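Local atomic coordinates of solute-binding protein (Thermoactinomyces vulgaris, PDB entry 2ZYO), a protein that binds maltodextrins such as maltotetraose, and cyclodextrins, and probably delivers them to a sugar transporter in the cell membrane. Residues Ile97-Ser102 with Gly119-Leu124; Leu124-Glu129 with Lys282-Ser287; Gly166-Ala171 with Arg223-Leu228. One frame throughout, in Å; residues are numbered along the deposited sequence.

Interaction 1 (Ile97-Ser102 with Gly119-Leu124)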
loop_
_atom_site.group_PDB
_atom_site.type_symbol
_atom_site.label_atom_id
_atom_site.label_comp_id
_atom_site.label_asym_id
_atom_site.label_seq_id
_atom_site.Cartn_x
_atom_site.Cartn_y
_atom_site.Cartn_z
ATOM N N ILE A 97 -0.329 -16.763 -12.963
ATOM C CA ILE A 97 -1.172 -17.836 -12.453
ATOM C C ILE A 97 -2.376 -18.015 -13.367
ATOM O O ILE A 97 -2.850 -17.058 -13.987
ATOM C CB ILE A 97 -1.620 -17.626 -10.982
ATOM C CG1 ILE A 97 -2.342 -16.286 -10.798
ATOM C CG2 ILE A 97 -0.421 -17.749 -10.045
ATOM C CD1 ILE A 97 -3.178 -16.210 -9.520
ATOM N N GLN A 98 -2.848 -19.251 -13.457
ATOM C CA GLN A 98 -4.012 -19.565 -14.260
ATOM C C GLN A 98 -5.143 -20.028 -13.352
ATOM O O GLN A 98 -5.175 -21.177 -12.901
ATOM C CB GLN A 98 -3.668 -20.614 -15.321
ATOM C CG GLN A 98 -2.661 -20.113 -16.347
ATOM C CD GLN A 98 -2.355 -21.139 -17.412
ATOM O OE1 GLN A 98 -1.516 -22.020 -17.221
ATOM N NE2 GLN A 98 -3.028 -21.023 -18.555
ATOM N N VAL A 99 -6.045 -19.095 -13.057
ATOM C CA VAL A 99 -7.246 -19.369 -12.277
ATOM C C VAL A 99 -8.460 -18.803 -13.003
ATOM O O VAL A 99 -8.335 -17.869 -13.801
ATOM C CB VAL A 99 -7.166 -18.782 -10.835
ATOM C CG1 VAL A 99 -6.045 -19.442 -10.039
ATOM C CG2 VAL A 99 -6.992 -17.262 -10.857
ATOM N N ASP A 100 -9.630 -19.373 -12.730
ATOM C CA ASP A 100 -10.872 -18.926 -13.355
ATOM C C ASP A 100 -11.288 -17.567 -12.812
ATOM O O ASP A 100 -10.851 -17.162 -11.732
ATOM C CB ASP A 100 -11.993 -19.940 -13.109
ATOM C CG ASP A 100 -11.658 -21.329 -13.622
ATOM O OD1 ASP A 100 -10.880 -21.448 -14.592
ATOM O OD2 ASP A 100 -12.188 -22.307 -13.053
ATOM N N ASN A 101 -12.138 -16.868 -13.559
ATOM C CA ASN A 101 -12.671 -15.580 -13.114
ATOM C C ASN A 101 -13.401 -15.682 -11.776
ATOM O O ASN A 101 -13.389 -14.737 -10.984
ATOM C CB ASN A 101 -13.585 -14.969 -14.179
ATOM C CG ASN A 101 -13.959 -13.526 -13.873
ATOM O OD1 ASN A 101 -15.135 -13.206 -13.689
ATOM N ND2 ASN A 101 -12.962 -12.651 -13.806
ATOM N N SER A 102 -14.016 -16.838 -11.524
ATOM C CA SER A 102 -14.712 -17.097 -10.261
ATOM C C SER A 102 -13.761 -17.017 -9.068
ATOM O O SER A 102 -14.156 -16.594 -7.981
ATOM C CB SER A 102 -15.406 -18.463 -10.293
ATOM O OG SER A 102 -14.467 -19.522 -10.353
ATOM N N GLY A 119 -1.726 -7.448 -18.859
ATOM C CA GLY A 119 -2.849 -8.303 -19.246
ATOM C C GLY A 119 -2.796 -9.725 -18.709
ATOM O O GLY A 119 -3.475 -10.617 -19.228
ATOM N N LYS A 120 -1.987 -9.938 -17.672
ATOM C CA LYS A 120 -1.850 -11.252 -17.041
ATOM C C LYS A 120 -1.904 -11.128 -15.521
ATOM O O LYS A 120 -1.478 -10.118 -14.957
ATOM C CB LYS A 120 -0.546 -11.932 -17.475
ATOM C CG LYS A 120 -0.462 -12.214 -18.975
ATOM C CD LYS A 120 0.834 -12.905 -19.368
ATOM C CE LYS A 120 0.842 -13.233 -20.856
ATOM N NZ LYS A 120 2.037 -14.024 -21.261
ATOM N N LEU A 121 -2.431 -12.161 -14.869
ATOM C CA LEU A 121 -2.543 -12.185 -13.412
ATOM C C LEU A 121 -1.350 -12.901 -12.784
ATOM O O LEU A 121 -0.991 -13.999 -13.208
ATOM C CB LEU A 121 -3.848 -12.867 -12.989
ATOM C CG LEU A 121 -4.155 -12.917 -11.489
ATOM C CD1 LEU A 121 -4.316 -11.514 -10.911
ATOM C CD2 LEU A 121 -5.397 -13.750 -11.232
ATOM N N TYR A 122 -0.754 -12.283 -11.766
ATOM C CA TYR A 122 0.459 -12.820 -11.144
ATOM C C TYR A 122 0.314 -13.313 -9.707
ATOM O O TYR A 122 1.259 -13.862 -9.138
ATOM C CB TYR A 122 1.612 -11.820 -11.276
ATOM C CG TYR A 122 2.104 -11.763 -12.692
ATOM C CD1 TYR A 122 3.079 -12.651 -13.141
ATOM C CD2 TYR A 122 1.558 -10.858 -13.602
ATOM C CE1 TYR A 122 3.518 -12.623 -14.457
ATOM C CE2 TYR A 122 1.988 -10.824 -14.921
ATOM C CZ TYR A 122 2.965 -11.709 -15.339
ATOM O OH TYR A 122 3.394 -11.677 -16.643
ATOM N N GLY A 123 -0.864 -13.143 -9.122
ATOM C CA GLY A 123 -1.064 -13.642 -7.771
ATOM C C GLY A 123 -2.439 -13.446 -7.184
ATOM O O GLY A 123 -3.332 -12.885 -7.824
ATOM N N LEU A 124 -2.589 -13.935 -5.957
ATOM C CA LEU A 124 -3.802 -13.769 -5.172
ATOM C C LEU A 124 -3.460 -13.000 -3.897
ATOM O O LEU A 124 -2.384 -13.201 -3.323
ATOM C CB LEU A 124 -4.442 -15.129 -4.865
ATOM C CG LEU A 124 -4.929 -15.939 -6.077
ATOM C CD1 LEU A 124 -5.484 -17.284 -5.633
ATOM C CD2 LEU A 124 -5.963 -15.176 -6.909
HETATM O O HOH W 1 -2.794 -14.937 -15.908
#
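Ile-97 lays its CG1 over one face of the peptide group that joins Tyr-122 to Gly-123, 4.1 Å from Tyr-122 C. At the neighbouring carbonyl of Leu-121 the same residue brings its backbone N to the oxygen, tilted 21° from the carbonyl plane; this N-H...O bond between Ile-97 N and Leu-121 O measures 2.9 Å. The aromatic ring of Tyr-122 belongs to the other side, where it packs on Leu-85 and Val-89 of helix 85-90 and on Pro-96. One polar cost follows from the cover: Gly-123 N is buried here without a hydrogen-bonding partner.

A water completes the backbone link. It donates to Ile-97 O at 2.9 Å and accepts from Leu-121 N at 3.0 Å, so one direct bond and one water-bridged link tie the backbones of Ile-97 and Leu-121.

In this periplasmic-type binding-protein fold, the loop running from strand 94-95 to helix 101-104 packs where the long strand 120-136 begins. Helix 293-302 adds to the cover, Met-300 touching Ile-97 and Leu-124, and Thr-297 touching Val-99.

The branched apolar chains of Ile-97, Val-99 and Leu-121 suit a buried spot where methyl meets methyl. Ile-97 places CG1 between its backbone N and carbonyl carbon (chi1 56°), which carries CD1 in among Leu-121 CD2 at 3.7 Å, Gly-123 C and Leu-124 CG at 3.9 Å. Leu-121 sends its CD2 branch between two neighbours, since the same methyl also meets Val-99 CG2 at 3.9 Å, the side chains of Val-99 and Leu-121 crossing at about a right angle.

Interaction 2 (Leu124-Glu129 with Lys282-Ser287). With GLC (alpha-D-glucopyranose), chain B.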
loop_
_atom_site.group_PDB
_atom_site.type_symbol
_atom_site.label_atom_id
_atom_site.label_comp_id
_atom_site.label_asym_id
_atom_site.label_seq_id
_atom_site.Cartn_x
_atom_site.Cartn_y
_atom_site.Cartn_z
ATOM N N LEU A 124 -2.589 -13.935 -5.957
ATOM C CA LEU A 124 -3.802 -13.769 -5.172
ATOM C C LEU A 124 -3.460 -13.000 -3.897
ATOM O O LEU A 124 -2.384 -13.201 -3.323
ATOM C CB LEU A 124 -4.442 -15.129 -4.865
ATOM C CG LEU A 124 -4.929 -15.939 -6.077
ATOM C CD1 LEU A 124 -5.484 -17.284 -5.633
ATOM C CD2 LEU A 124 -5.963 -15.176 -6.909
ATOM N N PRO A 125 -4.356 -12.095 -3.468
ATOM C CA PRO A 125 -4.001 -11.173 -2.391
ATOM C C PRO A 125 -4.181 -11.718 -0.978
ATOM O O PRO A 125 -5.061 -12.551 -0.732
ATOM C CB PRO A 125 -4.952 -10.002 -2.623
ATOM C CG PRO A 125 -6.175 -10.634 -3.197
ATOM C CD PRO A 125 -5.721 -11.851 -3.971
ATOM N N LYS A 126 -3.343 -11.224 -0.069
ATOM C CA LYS A 126 -3.380 -11.579 1.346
ATOM C C LYS A 126 -3.808 -10.385 2.190
ATOM O O LYS A 126 -4.525 -10.539 3.179
ATOM C CB LYS A 126 -1.994 -12.022 1.823
ATOM C CG LYS A 126 -1.380 -13.182 1.052
ATOM C CD LYS A 126 0.149 -13.181 1.151
ATOM C CE LYS A 126 0.637 -13.523 2.555
ATOM N NZ LYS A 126 2.127 -13.645 2.593
ATOM N N ALA A 127 -3.347 -9.200 1.795
ATOM C CA ALA A 127 -3.518 -7.994 2.600
ATOM C C ALA A 127 -3.647 -6.744 1.743
ATOM O O ALA A 127 -3.077 -6.666 0.651
ATOM C CB ALA A 127 -2.355 -7.847 3.574
ATOM N N ILE A 128 -4.405 -5.776 2.256
ATOM C CA ILE A 128 -4.535 -4.460 1.639
ATOM C C ILE A 128 -4.294 -3.390 2.702
ATOM O O ILE A 128 -4.677 -3.558 3.863
ATOM C CB ILE A 128 -5.918 -4.279 0.940
ATOM C CG1 ILE A 128 -5.995 -2.951 0.172
ATOM C CG2 ILE A 128 -7.077 -4.428 1.931
ATOM C CD1 ILE A 128 -7.085 -2.920 -0.875
ATOM N N GLU A 129 -3.633 -2.308 2.300
ATOM C CA GLU A 129 -3.394 -1.173 3.191
ATOM C C GLU A 129 -3.669 0.160 2.498
ATOM O O GLU A 129 -3.496 0.294 1.286
ATOM C CB GLU A 129 -1.964 -1.200 3.751
ATOM C CG GLU A 129 -0.861 -1.149 2.694
ATOM C CD GLU A 129 0.542 -1.076 3.281
ATOM O OE1 GLU A 129 0.773 -1.616 4.383
ATOM O OE2 GLU A 129 1.421 -0.486 2.616
ATOM N N LYS A 282 -0.366 -6.867 -0.653
ATOM C CA LYS A 282 0.610 -7.936 -0.478
ATOM C C LYS A 282 -0.039 -9.234 -0.933
ATOM O O LYS A 282 -1.045 -9.658 -0.369
ATOM C CB LYS A 282 1.052 -8.052 0.985
ATOM C CG LYS A 282 1.905 -6.889 1.481
ATOM C CD LYS A 282 2.630 -7.215 2.784
ATOM C CE LYS A 282 1.677 -7.513 3.932
ATOM N NZ LYS A 282 2.400 -7.846 5.194
ATOM N N GLY A 283 0.528 -9.853 -1.963
ATOM C CA GLY A 283 -0.012 -11.105 -2.481
ATOM C C GLY A 283 0.993 -12.237 -2.499
ATOM O O GLY A 283 2.173 -12.039 -2.200
ATOM N N TRP A 284 0.506 -13.430 -2.836
ATOM C CA TRP A 284 1.360 -14.574 -3.139
ATOM C C TRP A 284 1.604 -14.595 -4.636
ATOM O O TRP A 284 0.656 -14.471 -5.421
ATOM C CB TRP A 284 0.682 -15.888 -2.745
ATOM C CG TRP A 284 0.621 -16.165 -1.279
ATOM C CD1 TRP A 284 -0.505 -16.300 -0.517
ATOM C CD2 TRP A 284 1.731 -16.363 -0.395
ATOM N NE1 TRP A 284 -0.166 -16.561 0.789
ATOM C CE2 TRP A 284 1.200 -16.602 0.893
ATOM C CE3 TRP A 284 3.123 -16.350 -0.563
ATOM C CZ2 TRP A 284 2.013 -16.835 2.008
ATOM C CZ3 TRP A 284 3.932 -16.578 0.548
ATOM C CH2 TRP A 284 3.373 -16.814 1.817
ATOM N N TYR A 285 2.866 -14.760 -5.027
ATOM C CA TYR A 285 3.244 -14.845 -6.439
ATOM C C TYR A 285 3.892 -16.189 -6.732
ATOM O O TYR A 285 4.356 -16.873 -5.821
ATOM C CB TYR A 285 4.172 -13.687 -6.832
ATOM C CG TYR A 285 3.740 -12.363 -6.247
ATOM C CD1 TYR A 285 2.456 -11.870 -6.474
ATOM C CD2 TYR A 285 4.604 -11.616 -5.453
ATOM C CE1 TYR A 285 2.042 -10.666 -5.923
ATOM C CE2 TYR A 285 4.201 -10.400 -4.900
ATOM C CZ TYR A 285 2.919 -9.937 -5.139
ATOM O OH TYR A 285 2.507 -8.744 -4.599
ATOM N N LEU A 286 3.904 -16.565 -8.007
ATOM C CA LEU A 286 4.430 -17.852 -8.440
ATOM C C LEU A 286 5.761 -17.668 -9.155
ATOM O O LEU A 286 5.827 -17.022 -10.204
ATOM C CB LEU A 286 3.417 -18.546 -9.360
ATOM C CG LEU A 286 3.750 -19.915 -9.963
ATOM C CD1 LEU A 286 4.065 -20.946 -8.891
ATOM C CD2 LEU A 286 2.604 -20.386 -10.848
ATOM N N SER A 287 6.815 -18.241 -8.580
ATOM C CA SER A 287 8.148 -18.150 -9.162
ATOM C C SER A 287 8.173 -18.742 -10.563
ATOM O O SER A 287 7.608 -19.810 -10.802
ATOM C CB SER A 287 9.167 -18.879 -8.287
ATOM O OG SER A 287 10.409 -19.021 -8.959
HETATM C C1 GLC B . 4.078 3.104 4.517
HETATM C C2 GLC B . 3.902 2.177 3.287
HETATM C C3 GLC B . 4.932 2.451 2.172
HETATM C C4 GLC B . 5.099 3.949 1.915
HETATM C C5 GLC B . 5.359 4.674 3.233
HETATM C C6 GLC B . 5.533 6.176 3.067
HETATM O O1 GLC B . 5.169 2.735 5.286
HETATM O O2 GLC B . 3.984 0.810 3.688
HETATM O O3 GLC B . 4.508 1.823 0.969
HETATM O O4 GLC B . 6.206 4.161 1.019
HETATM O O5 GLC B . 4.242 4.474 4.119
HETATM O O6 GLC B . 6.904 6.545 3.069
#
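Opposite the single Lys-282 stand two residues, Lys-126 and Ala-127, so that a classic beta bulge interrupts the antiparallel pairing of strands 120-136 and 278-287. The backbone bonds show it: Lys-282 O accepts from Lys-126 N at 2.8 Å and from Ala-127 N at 3.2 Å, both donors in the carbonyl plane, while Lys-282 N returns a bond to Ala-127 O. Beyond the bulge, Trp-284 N bonds Leu-124 O at 2.9 Å. Glycine suits position 283, because a side-chain carbon there would press against Leu-124 O.

The aromatic contact is made by the lysine at the bulge. Bent at chi3 (69°), Lys-126 lies over one face of the Trp-284 indole, CD forming a CH-pi contact 3.5 Å from the centroid of the five-membered ring and NZ a cation-pi contact 3.5 Å from that of the six-membered ring. Replacing Trp-284 by alanine is likely to open a gap beside Lys-126 and cost its ammonium the cation-pi partner.

Salt bridges hold the lysine ends, Lys-126 to Glu-25 and Lys-282 to Glu-318. In the sugar pocket, Glu-129 OE2 accepts a hydrogen bond from O2 of the bound glucose unit at 3.1 Å.

Interaction 3 (Gly166-Ala171 with Arg223-Leu228)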
loop_
_atom_site.group_PDB
_atom_site.type_symbol
_atom_site.label_atom_id
_atom_site.label_comp_id
_atom_site.label_asym_id
_atom_site.label_seq_id
_atom_site.Cartn_x
_atom_site.Cartn_y
_atom_site.Cartn_z
ATOM N N GLY A 166 -4.123 20.069 15.506
ATOM C CA GLY A 166 -5.425 19.522 15.150
ATOM C C GLY A 166 -5.267 18.416 14.123
ATOM O O GLY A 166 -5.820 17.328 14.280
ATOM N N VAL A 167 -4.519 18.709 13.059
ATOM C CA VAL A 167 -4.213 17.724 12.020
ATOM C C VAL A 167 -2.734 17.818 11.659
ATOM O O VAL A 167 -2.226 18.896 11.342
ATOM C CB VAL A 167 -5.065 17.917 10.738
ATOM C CG1 VAL A 167 -4.888 16.723 9.796
ATOM C CG2 VAL A 167 -6.541 18.106 11.077
ATOM N N LEU A 168 -2.058 16.675 11.710
ATOM C CA LEU A 168 -0.639 16.589 11.394
ATOM C C LEU A 168 -0.392 15.336 10.567
ATOM O O LEU A 168 -0.856 14.256 10.922
ATOM C CB LEU A 168 0.180 16.544 12.687
ATOM C CG LEU A 168 1.694 16.330 12.626
ATOM C CD1 LEU A 168 2.404 17.494 11.945
ATOM C CD2 LEU A 168 2.231 16.132 14.036
ATOM N N PHE A 169 0.330 15.480 9.461
ATOM C CA PHE A 169 0.716 14.324 8.653
ATOM C C PHE A 169 1.940 14.625 7.799
ATOM O O PHE A 169 2.426 15.760 7.784
ATOM C CB PHE A 169 -0.468 13.786 7.821
ATOM C CG PHE A 169 -0.802 14.599 6.591
ATOM C CD1 PHE A 169 -0.492 14.115 5.321
ATOM C CD2 PHE A 169 -1.463 15.823 6.698
ATOM C CE1 PHE A 169 -0.809 14.846 4.179
ATOM C CE2 PHE A 169 -1.785 16.563 5.558
ATOM C CZ PHE A 169 -1.457 16.070 4.296
ATOM N N GLU A 170 2.439 13.600 7.107
ATOM C CA GLU A 170 3.601 13.731 6.229
ATOM C C GLU A 170 3.239 14.442 4.929
ATOM O O GLU A 170 3.235 13.832 3.852
ATOM C CB GLU A 170 4.203 12.359 5.928
ATOM C CG GLU A 170 5.098 11.817 7.013
ATOM C CD GLU A 170 5.928 10.649 6.528
ATOM O OE1 GLU A 170 6.775 10.848 5.630
ATOM O OE2 GLU A 170 5.729 9.534 7.044
ATOM N N ALA A 171 2.955 15.738 5.041
ATOM C CA ALA A 171 2.499 16.546 3.909
ATOM C C ALA A 171 3.609 16.872 2.905
ATOM O O ALA A 171 3.365 17.535 1.900
ATOM C CB ALA A 171 1.824 17.826 4.401
ATOM N N ARG A 223 0.482 25.664 9.145
ATOM C CA ARG A 223 1.685 25.784 9.978
ATOM C C ARG A 223 2.410 24.471 10.314
ATOM O O ARG A 223 2.994 24.336 11.392
ATOM C CB ARG A 223 1.371 26.577 11.260
ATOM C CG ARG A 223 0.843 27.990 11.011
ATOM C CD ARG A 223 0.467 28.701 12.311
ATOM N NE ARG A 223 -0.655 28.060 12.998
ATOM C CZ ARG A 223 -1.938 28.371 12.823
ATOM N NH1 ARG A 223 -2.300 29.333 11.981
ATOM N NH2 ARG A 223 -2.868 27.715 13.502
ATOM N N LEU A 224 2.383 23.511 9.392
ATOM C CA LEU A 224 3.113 22.256 9.583
ATOM C C LEU A 224 4.626 22.484 9.549
ATOM O O LEU A 224 5.099 23.350 8.806
ATOM C CB LEU A 224 2.710 21.208 8.534
ATOM C CG LEU A 224 1.288 20.630 8.548
ATOM C CD1 LEU A 224 1.241 19.367 7.701
ATOM C CD2 LEU A 224 0.788 20.329 9.957
ATOM N N PRO A 225 5.387 21.719 10.361
ATOM C CA PRO A 225 6.850 21.831 10.354
ATOM C C PRO A 225 7.403 21.551 8.960
ATOM O O PRO A 225 7.102 20.514 8.371
ATOM C CB PRO A 225 7.295 20.742 11.335
ATOM C CG PRO A 225 6.120 20.497 12.197
ATOM C CD PRO A 225 4.920 20.715 11.334
ATOM N N GLN A 226 8.208 22.476 8.447
ATOM C CA GLN A 226 8.609 22.460 7.036
ATOM C C GLN A 226 9.650 21.398 6.657
ATOM O O GLN A 226 9.968 21.233 5.475
ATOM C CB GLN A 226 9.037 23.862 6.585
ATOM C CG GLN A 226 7.876 24.860 6.572
ATOM C CD GLN A 226 8.317 26.307 6.423
ATOM O OE1 GLN A 226 9.286 26.611 5.728
ATOM N NE2 GLN A 226 7.590 27.211 7.071
ATOM N N SER A 227 10.155 20.668 7.652
ATOM C CA SER A 227 11.091 19.568 7.411
ATOM C C SER A 227 10.699 18.306 8.188
ATOM O O SER A 227 11.558 17.547 8.646
ATOM C CB SER A 227 12.523 20.001 7.748
ATOM O OG SER A 227 12.892 21.147 7.000
ATOM N N LEU A 228 9.392 18.081 8.311
ATOM C CA LEU A 228 8.860 16.970 9.102
ATOM C C LEU A 228 9.170 15.599 8.498
ATOM O O LEU A 228 9.392 15.471 7.292
ATOM C CB LEU A 228 7.348 17.140 9.333
ATOM C CG LEU A 228 6.374 17.051 8.151
ATOM C CD1 LEU A 228 6.018 15.606 7.841
ATOM C CD2 LEU A 228 5.108 17.845 8.429
#
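Leu-224 and Leu-228 reach from their loop to the chain around Phe-169 and carry an almost wholly apolar contact. Leu-224 splits its two methyls: CD2 meets Leu-168 CD1 at 3.8 Å, and CD1 meets Ala-171 CB at 3.7 Å, where a small residue lets the leucine come close. Pro-225 adds its CD to Leu-168 CD1, crossing that side chain at about a right angle.

Methyl groups also rest on the backbone. Leu-228 holds CG between its backbone N and carbonyl carbon (chi1 67°), a setting that brings CD1 to 3.5 Å from Glu-170 CA and CD2 to 3.5 Å from Phe-169 O. That oxygen belongs to an inverse gamma turn centred on Glu-170, closed by a weak bond from Ala-171 N, by which the chain turns on leaving strand 165-169. The opposing segment is the loop between helices 206-220 and 230-238.

No hydrogen bond links the two segments, and Phe-169 N is buried without a partner. Just past Ala-171, Asn-172 ND2 bonds across to Leu-228 O in the loop. Separately, Asn-173 ND2, of the sugar pocket, holds the Glu-170 carboxylate through OE1, and that side chain ends about 5 Å from a bound glucose unit.

Interactions 1 and 2 are neighbours, with centres 12 Å apart: they share Leu-124, follow one another along strand 120-136, and touch through Ile-97 CG2 and Leu-286 CB (4.0 Å). Interaction 3 lies on the opposite side of the chain's centre, its own centre 41 Å from that of interaction 1 and 33 Å from that of interaction 2, without touching either. In sequence it falls inside the loop closed by 124-129 with 282-287. All three reach one mixed sheet, and the bound sugar lies near both 2 and 3. Such a layout is consistent with the two-lobed fold of solute-binding proteins, in which strands pass between lobes that enclose the ligand.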